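Local coordinates for protein shikimate dehydrogenase (NADP(+)) (PDB 3U62) that probably catalyses the reversible NADPH-linked reduction of 3-dehydroshikimate to shikimate in the pathway leading to chorismate and the aromatic amino acids, at residues Leu170-Leu183 with Tyr197-Lys209. Residues are numbered along the deposited sequence; the frame is centred on the assembly and turned at random.
Sequences LFNTTSVGMKGEEL and YDVIYFDTPLVVK. With SO4 (sulfate ion), chain D.
Strands 170-172 and 197-198 run parallel, Phe171 beside Tyr197 and Asn172 beside Asp198, joined by hydrogen bonds from Tyr197 N to Leu170 O (2.7 Å), Asn172 N to Tyr197 O and Val199 N to Asn172 O. They are neighbours in the six-stranded parallel sheet of the Rossmann-type NADP domain, and the loops after them lie at its predicted cofactor site. On one face the rings of Phe171 and Tyr197 form an offset stack, planes 26° apart. Phe171 CE2 sits 3.4 Å from Tyr197 CG, and Tyr197 CB lies over the Phe171 ring near its rim. On the other face Asn172 and Asp198 lie side by side, their flat groups nearly perpendicular, and Leu206 CD2 packs on Asn172 CB. Asp198 OD1 accepts from Ile200 N in an Asx turn. Asp198 OD2 accepts from Thr204 OG1 at 2.7 Å and meets a water that also bonds Val176 O. With an alanine here, Ile200 N and Thr204 OG1 would probably lose their carboxylate acceptors, weakening the Asx turn and the hold on Thr204, the N-cap of helix 205-213. Ile200 CG1 stands anti to the carbonyl carbon (chi1 -61°), and CD1 reaches into the type II turn Ser175-Met178, 3.3 Å from Val176 O. Ser175 N and OG hydrogen-bond a sulfate, probably from the crystallisation liquor, also bound by Arg140 and Arg144, both predicted NADP ligands. Further along, Pro205 CG lies 3.4 Å from both Gly180 O and Glu181 O.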
ATOM      1  N   LEU A 170      10.193   7.316   8.979  1.00  7.93           N
ATOM      2  CA  LEU A 170       9.037   6.622   9.539  1.00  7.41           C
ATOM      3  C   LEU A 170       7.981   6.352   8.467  1.00  7.21           C
ATOM      4  O   LEU A 170       7.575   7.260   7.739  1.00  7.49           O
ATOM      5  CB  LEU A 170       8.426   7.433  10.689  1.00  8.34           C
ATOM      6  CG  LEU A 170       7.122   6.942  11.331  1.00  8.97           C
ATOM      7  CD1 LEU A 170       7.333   5.639  12.090  1.00  9.13           C
ATOM      8  CD2 LEU A 170       6.546   8.001  12.250  1.00  9.21           C
ATOM      9  N   PHE A 171       7.550   5.095   8.385  1.00  6.82           N
ATOM     10  CA  PHE A 171       6.480   4.674   7.486  1.00  6.69           C
ATOM     11  C   PHE A 171       5.313   4.134   8.304  1.00  8.00           C
ATOM     12  O   PHE A 171       5.485   3.179   9.069  1.00  9.66           O
ATOM     13  CB  PHE A 171       6.962   3.558   6.547  1.00  7.52           C
ATOM     14  CG  PHE A 171       7.898   4.015   5.458  1.00  7.37           C
ATOM     15  CD1 PHE A 171       9.215   4.358   5.747  1.00  8.99           C
ATOM     16  CD2 PHE A 171       7.472   4.061   4.134  1.00  8.92           C
ATOM     17  CE1 PHE A 171      10.087   4.768   4.739  1.00 10.21           C
ATOM     18  CE2 PHE A 171       8.338   4.471   3.118  1.00  8.03           C
ATOM     19  CZ  PHE A 171       9.647   4.824   3.424  1.00  9.11           C
ATOM     20  N   ASN A 172       4.134   4.736   8.159  1.00  8.08           N
ATOM     21  CA  ASN A 172       2.918   4.093   8.644  1.00  7.50           C
ATOM     22  C   ASN A 172       2.300   3.268   7.528  1.00  7.74           C
ATOM     23  O   ASN A 172       2.015   3.794   6.448  1.00  9.36           O
ATOM     24  CB  ASN A 172       1.884   5.090   9.169  1.00  8.36           C
ATOM     25  CG  ASN A 172       0.547   4.422   9.481  1.00  9.14           C
ATOM     26  OD1 ASN A 172      -0.492   4.784   8.927  1.00 13.82           O
ATOM     27  ND2 ASN A 172       0.574   3.421  10.358  1.00  7.05           N
ATOM     28  N   THR A 173       2.095   1.980   7.789  1.00  8.10           N
ATOM     29  CA  THR A 173       1.483   1.085   6.805  1.00  8.96           C
ATOM     30  C   THR A 173       0.157   0.504   7.306  1.00 10.78           C
ATOM     31  O   THR A 173      -0.483  -0.297   6.616  1.00 10.94           O
ATOM     32  CB  THR A 173       2.431  -0.064   6.382  1.00  9.45           C
ATOM     33  OG1 THR A 173       2.523  -1.029   7.439  1.00  9.92           O
ATOM     34  CG2 THR A 173       3.826   0.466   6.050  1.00  8.87           C
ATOM     35  N   THR A 174      -0.249   0.916   8.506  1.00  9.77           N
ATOM     36  CA  THR A 174      -1.488   0.446   9.124  1.00 10.95           C
ATOM     37  C   THR A 174      -2.671   1.323   8.724  1.00 12.09           C
ATOM     38  O   THR A 174      -2.507   2.329   8.025  1.00 12.62           O
ATOM     39  CB  THR A 174      -1.397   0.440  10.671  1.00 11.63           C
ATOM     40  OG1 THR A 174      -1.385   1.790  11.159  1.00 12.05           O
ATOM     41  CG2 THR A 174      -0.147  -0.284  11.150  1.00 11.97           C
ATOM     42  N   SER A 175      -3.858   0.937   9.182  1.00 13.07           N
ATOM     43  CA  SER A 175      -5.059   1.737   8.987  1.00 13.85           C
ATOM     44  C   SER A 175      -5.242   2.788  10.088  1.00 14.02           C
ATOM     45  O   SER A 175      -6.223   3.534  10.072  1.00 14.47           O
ATOM     46  CB  SER A 175      -6.294   0.838   8.892  1.00 15.12           C
ATOM     47  OG  SER A 175      -6.303   0.107   7.679  1.00 20.38           O
ATOM     48  N   VAL A 176      -4.309   2.841  11.040  1.00 13.28           N
ATOM     49  CA  VAL A 176      -4.342   3.852  12.102  1.00 12.98           C
ATOM     50  C   VAL A 176      -4.145   5.239  11.488  1.00 14.36           C
ATOM     51  O   VAL A 176      -3.085   5.536  10.928  1.00 13.92           O
ATOM     52  CB  VAL A 176      -3.274   3.596  13.201  1.00 12.86           C
ATOM     53  CG1 VAL A 176      -3.302   4.703  14.256  1.00 12.74           C
ATOM     54  CG2 VAL A 176      -3.493   2.237  13.859  1.00 13.29           C
ATOM     55  N   GLY A 177      -5.178   6.076  11.603  1.00 14.66           N
ATOM     56  CA  GLY A 177      -5.169   7.405  10.996  1.00 16.39           C
ATOM     57  C   GLY A 177      -6.319   7.617  10.029  1.00 18.30           C
ATOM     58  O   GLY A 177      -6.688   8.758   9.740  1.00 18.50           O
ATOM     59  N   MET A 178      -6.885   6.518   9.530  1.00 19.08           N
ATOM     60  CA  MET A 178      -8.002   6.573   8.584  1.00 21.78           C
ATOM     61  C   MET A 178      -9.248   7.208   9.196  1.00 22.33           C
ATOM     62  O   MET A 178      -9.987   7.920   8.514  1.00 23.46           O
ATOM     63  CB  MET A 178      -8.334   5.179   8.046  1.00 23.73           C
ATOM     64  CG  MET A 178      -7.288   4.619   7.095  1.00 29.33           C
ATOM     65  SD  MET A 178      -7.914   3.294   6.046  1.00 37.28           S
ATOM     66  CE  MET A 178      -8.935   4.218   4.898  1.00 35.39           C
ATOM     67  N   LYS A 179      -9.469   6.946  10.482  1.00 21.49           N
ATOM     68  CA  LYS A 179     -10.602   7.515  11.207  1.00 21.24           C
ATOM     69  C   LYS A 179     -10.141   8.597  12.192  1.00 21.21           C
ATOM     70  O   LYS A 179     -10.832   8.905  13.167  1.00 22.12           O
ATOM     71  CB  LYS A 179     -11.395   6.410  11.915  1.00 23.39           C
ATOM     72  CG  LYS A 179     -12.031   5.403  10.958  1.00 23.42           C
ATOM     73  CD  LYS A 179     -12.728   4.275  11.696  1.00 28.94           C
ATOM     74  CE  LYS A 179     -13.369   3.299  10.721  1.00 30.00           C
ATOM     75  NZ  LYS A 179     -14.048   2.175  11.422  1.00 31.56           N
ATOM     76  N   GLY A 180      -8.967   9.166  11.921  1.00 19.62           N
ATOM     77  CA  GLY A 180      -8.414  10.255  12.725  1.00 18.40           C
ATOM     78  C   GLY A 180      -7.646   9.829  13.965  1.00 18.42           C
ATOM     79  O   GLY A 180      -7.397  10.652  14.850  1.00 17.97           O
ATOM     80  N   GLU A 181      -7.270   8.552  14.033  1.00 17.79           N
ATOM     81  CA  GLU A 181      -6.525   8.024  15.182  1.00 17.51           C
ATOM     82  C   GLU A 181      -5.063   8.460  15.154  1.00 17.05           C
ATOM     83  O   GLU A 181      -4.495   8.706  14.086  1.00 16.40           O
ATOM     84  CB  GLU A 181      -6.601   6.490  15.255  1.00 18.70           C
ATOM     85  CG  GLU A 181      -8.002   5.893  15.141  1.00 17.61           C
ATOM     86  CD  GLU A 181      -8.334   5.445  13.726  1.00 20.70           C
ATOM     87  OE1 GLU A 181      -7.891   6.102  12.760  1.00 17.46           O
ATOM     88  OE2 GLU A 181      -9.051   4.431  13.581  1.00 19.95           O
ATOM     89  N   GLU A 182      -4.464   8.545  16.340  1.00 18.46           N
ATOM     90  CA  GLU A 182      -3.061   8.919  16.489  1.00 16.79           C
ATOM     91  C   GLU A 182      -2.208   7.718  16.876  1.00 16.41           C
ATOM     92  O   GLU A 182      -2.656   6.841  17.618  1.00 18.00           O
ATOM     93  CB  GLU A 182      -2.906  10.002  17.558  1.00 19.94           C
ATOM     94  CG  GLU A 182      -3.562  11.328  17.222  1.00 23.37           C
ATOM     95  CD  GLU A 182      -3.389  12.359  18.320  1.00 30.99           C
ATOM     96  OE1 GLU A 182      -2.259  12.511  18.836  1.00 37.14           O
ATOM     97  OE2 GLU A 182      -4.386  13.028  18.666  1.00 36.46           O
ATOM     98  N   LEU A 183      -0.979   7.689  16.369  1.00 13.51           N
ATOM     99  CA  LEU A 183       0.004   6.693  16.782  1.00 13.46           C
ATOM    100  C   LEU A 183       0.720   7.167  18.049  1.00 12.33           C
ATOM    101  O   LEU A 183       0.907   8.373  18.238  1.00 12.60           O
ATOM    102  CB  LEU A 183       1.015   6.434  15.659  1.00 12.98           C
ATOM    103  CG  LEU A 183       0.543   5.594  14.464  1.00 13.85           C
ATOM    104  CD1 LEU A 183       1.469   5.793  13.273  1.00 15.49           C
ATOM    105  CD2 LEU A 183       0.442   4.113  14.826  1.00 11.86           C
ATOM    106  N   TYR A 197       6.250   9.040   6.129  1.00  6.95           N
ATOM    107  CA  TYR A 197       5.539   8.445   5.009  1.00  7.22           C
ATOM    108  C   TYR A 197       4.315   7.715   5.543  1.00  8.20           C
ATOM    109  O   TYR A 197       4.422   6.894   6.456  1.00  8.98           O
ATOM    110  CB  TYR A 197       6.475   7.475   4.280  1.00  7.83           C
ATOM    111  CG  TYR A 197       6.014   6.985   2.920  1.00  8.10           C
ATOM    112  CD1 TYR A 197       6.668   7.393   1.756  1.00  8.82           C
ATOM    113  CD2 TYR A 197       4.956   6.084   2.797  1.00  8.65           C
ATOM    114  CE1 TYR A 197       6.264   6.934   0.503  1.00  7.88           C
ATOM    115  CE2 TYR A 197       4.543   5.621   1.552  1.00  8.04           C
ATOM    116  CZ  TYR A 197       5.202   6.049   0.411  1.00  7.64           C
ATOM    117  OH  TYR A 197       4.794   5.592  -0.820  1.00  8.22           O
ATOM    118  N   ASP A 198       3.154   8.024   4.980  1.00  8.52           N
ATOM    119  CA  ASP A 198       1.912   7.376   5.381  1.00  9.73           C
ATOM    120  C   ASP A 198       1.255   6.777   4.147  1.00 10.98           C
ATOM    121  O   ASP A 198       1.047   7.473   3.152  1.00 13.39           O
ATOM    122  CB  ASP A 198       0.979   8.391   6.053  1.00 10.61           C
ATOM    123  CG  ASP A 198      -0.041   7.738   6.975  1.00 11.89           C
ATOM    124  OD1 ASP A 198      -0.505   6.616   6.680  1.00 11.93           O
ATOM    125  OD2 ASP A 198      -0.389   8.361   8.003  1.00 12.74           O
ATOM    126  N   VAL A 199       0.939   5.485   4.206  1.00  9.64           N
ATOM    127  CA  VAL A 199       0.294   4.807   3.077  1.00 11.05           C
ATOM    128  C   VAL A 199      -1.160   5.248   2.910  1.00 12.36           C
ATOM    129  O   VAL A 199      -1.764   5.027   1.855  1.00 12.53           O
ATOM    130  CB  VAL A 199       0.370   3.255   3.172  1.00 10.90           C
ATOM    131  CG1 VAL A 199       1.823   2.785   3.267  1.00  9.86           C
ATOM    132  CG2 VAL A 199      -0.461   2.728   4.346  1.00 12.49           C
ATOM    133  N   ILE A 200      -1.717   5.860   3.955  1.00 12.59           N
ATOM    134  CA  ILE A 200      -3.078   6.384   3.908  1.00 14.48           C
ATOM    135  C   ILE A 200      -3.141   7.570   2.950  1.00 15.32           C
ATOM    136  O   ILE A 200      -2.305   8.478   2.993  1.00 14.63           O
ATOM    137  CB  ILE A 200      -3.623   6.741   5.313  1.00 13.82           C
ATOM    138  CG1 ILE A 200      -3.650   5.484   6.192  1.00 13.84           C
ATOM    139  CG2 ILE A 200      -5.026   7.349   5.219  1.00 13.79           C
ATOM    140  CD1 ILE A 200      -3.755   5.753   7.682  1.00 13.09           C
ATOM    141  N   TYR A 201      -4.145   7.520   2.083  1.00 18.62           N
ATOM    142  CA  TYR A 201      -4.289   8.410   0.943  1.00 21.77           C
ATOM    143  C   TYR A 201      -4.466   9.887   1.323  1.00 21.44           C
ATOM    144  O   TYR A 201      -3.960  10.776   0.636  1.00 22.45           O
ATOM    145  CB  TYR A 201      -5.462   7.910   0.089  1.00 23.20           C
ATOM    146  CG  TYR A 201      -5.796   8.785  -1.087  1.00 32.01           C
ATOM    147  CD1 TYR A 201      -6.757   9.789  -0.975  1.00 36.72           C
ATOM    148  CD2 TYR A 201      -5.150   8.619  -2.310  1.00 34.42           C
ATOM    149  CE1 TYR A 201      -7.067  10.608  -2.047  1.00 37.37           C
ATOM    150  CE2 TYR A 201      -5.452   9.437  -3.394  1.00 38.02           C
ATOM    151  CZ  TYR A 201      -6.415  10.427  -3.254  1.00 38.33           C
ATOM    152  OH  TYR A 201      -6.734  11.244  -4.312  1.00 42.56           O
ATOM    153  N   PHE A 202      -5.179  10.132   2.422  1.00 21.44           N
ATOM    154  CA  PHE A 202      -5.542  11.485   2.856  1.00 21.97           C
ATOM    155  C   PHE A 202      -4.783  11.898   4.119  1.00 20.94           C
ATOM    156  O   PHE A 202      -4.108  11.071   4.740  1.00 21.78           O
ATOM    157  CB  PHE A 202      -7.061  11.580   3.082  1.00 22.99           C
ATOM    158  CG  PHE A 202      -7.647  10.416   3.847  1.00 23.74           C
ATOM    159  CD1 PHE A 202      -7.632  10.399   5.241  1.00 22.98           C
ATOM    160  CD2 PHE A 202      -8.229   9.342   3.174  1.00 24.28           C
ATOM    161  CE1 PHE A 202      -8.174   9.328   5.951  1.00 26.77           C
ATOM    162  CE2 PHE A 202      -8.775   8.266   3.876  1.00 28.29           C
ATOM    163  CZ  PHE A 202      -8.748   8.261   5.267  1.00 24.92           C
ATOM    164  N   ASP A 203      -4.894  13.177   4.486  1.00 19.94           N
ATOM    165  CA  ASP A 203      -4.242  13.711   5.683  1.00 19.95           C
ATOM    166  C   ASP A 203      -4.614  12.925   6.932  1.00 18.98           C
ATOM    167  O   ASP A 203      -5.795  12.702   7.219  1.00 20.66           O
ATOM    168  CB  ASP A 203      -4.593  15.189   5.891  1.00 22.80           C
ATOM    169  CG  ASP A 203      -3.777  16.125   5.015  1.00 24.89           C
ATOM    170  OD1 ASP A 203      -2.925  15.658   4.228  1.00 24.82           O
ATOM    171  OD2 ASP A 203      -3.994  17.352   5.116  1.00 29.85           O
ATOM    172  N   THR A 204      -3.588  12.492   7.653  1.00 16.01           N
ATOM    173  CA  THR A 204      -3.750  11.821   8.933  1.00 13.89           C
ATOM    174  C   THR A 204      -3.137  12.703  10.013  1.00 12.51           C
ATOM    175  O   THR A 204      -2.355  13.605   9.696  1.00 12.44           O
ATOM    176  CB  THR A 204      -3.036  10.454   8.943  1.00 13.76           C
ATOM    177  OG1 THR A 204      -1.646  10.634   8.634  1.00 12.80           O
ATOM    178  CG2 THR A 204      -3.655   9.515   7.921  1.00 13.58           C
ATOM    179  N   PRO A 205      -3.489  12.460  11.292  1.00 12.06           N
ATOM    180  CA  PRO A 205      -2.828  13.183  12.377  1.00 11.86           C
ATOM    181  C   PRO A 205      -1.296  13.117  12.304  1.00 12.83           C
ATOM    182  O   PRO A 205      -0.631  14.110  12.605  1.00 12.00           O
ATOM    183  CB  PRO A 205      -3.343  12.473  13.628  1.00 12.54           C
ATOM    184  CG  PRO A 205      -4.705  12.018  13.244  1.00 14.36           C
ATOM    185  CD  PRO A 205      -4.590  11.614  11.795  1.00 12.93           C
ATOM    186  N   LEU A 206      -0.754  11.964  11.904  1.00 11.71           N
ATOM    187  CA  LEU A 206       0.692  11.794  11.740  1.00 10.89           C
ATOM    188  C   LEU A 206       1.275  12.770  10.714  1.00 10.11           C
ATOM    189  O   LEU A 206       2.284  13.429  10.980  1.00 10.19           O
ATOM    190  CB  LEU A 206       1.032  10.348  11.352  1.00 10.66           C
ATOM    191  CG  LEU A 206       2.494  10.004  11.031  1.00 11.59           C
ATOM    192  CD1 LEU A 206       3.392  10.136  12.259  1.00 13.35           C
ATOM    193  CD2 LEU A 206       2.597   8.608  10.441  1.00 10.84           C
ATOM    194  N   VAL A 207       0.631  12.852   9.550  1.00 11.06           N
ATOM    195  CA  VAL A 207       1.052  13.746   8.470  1.00 11.46           C
ATOM    196  C   VAL A 207       0.962  15.213   8.902  1.00 11.84           C
ATOM    197  O   VAL A 207       1.895  15.990   8.679  1.00 11.43           O
ATOM    198  CB  VAL A 207       0.223  13.494   7.177  1.00 12.37           C
ATOM    199  CG1 VAL A 207       0.421  14.609   6.157  1.00 12.79           C
ATOM    200  CG2 VAL A 207       0.586  12.147   6.564  1.00 13.36           C
ATOM    201  N   VAL A 208      -0.159  15.569   9.528  1.00 12.37           N
ATOM    202  CA  VAL A 208      -0.391  16.928  10.020  1.00 13.92           C
ATOM    203  C   VAL A 208       0.645  17.327  11.079  1.00 13.15           C
ATOM    204  O   VAL A 208       1.155  18.450  11.058  1.00 13.19           O
ATOM    205  CB  VAL A 208      -1.842  17.096  10.557  1.00 14.15           C
ATOM    206  CG1 VAL A 208      -2.038  18.461  11.214  1.00 16.46           C
ATOM    207  CG2 VAL A 208      -2.853  16.904   9.432  1.00 16.34           C
ATOM    208  N   LYS A 209       0.954  16.402  11.987  1.00 13.00           N
ATOM    209  CA  LYS A 209       1.964  16.630  13.022  1.00 13.49           C
ATOM    210  C   LYS A 209       3.347  16.836  12.409  1.00 13.64           C
ATOM    211  O   LYS A 209       4.079  17.742  12.815  1.00 13.92           O
ATOM    212  CB  LYS A 209       2.000  15.452  14.004  1.00 13.89           C
ATOM    213  CG  LYS A 209       2.773  15.723  15.302  1.00 19.33           C
ATOM    214  CD  LYS A 209       1.842  16.030  16.467  1.00 30.34           C
ATOM    215  CE  LYS A 209       1.486  17.513  16.551  1.00 28.85           C
ATOM    216  NZ  LYS A 209       0.549  17.798  17.673  1.00 31.84           N
TER
HETATM  217  S   SO4 D 502      -4.646  -2.629   8.942  1.00 18.25           S
HETATM  218  O1  SO4 D 502      -6.006  -3.122   9.151  1.00 24.13           O
HETATM  219  O2  SO4 D 502      -3.714  -3.755   8.879  1.00 22.06           O
HETATM  220  O3  SO4 D 502      -4.271  -1.750  10.047  1.00 19.61           O
HETATM  221  O4  SO4 D 502      -4.584  -1.887   7.685  1.00 21.69           O
HETATM  222  O   HOH W   1      -1.427   7.643  10.436  1.00 17.07           O
HETATM  223  O   HOH W   2      -2.116   9.325  12.488  1.00 13.75           O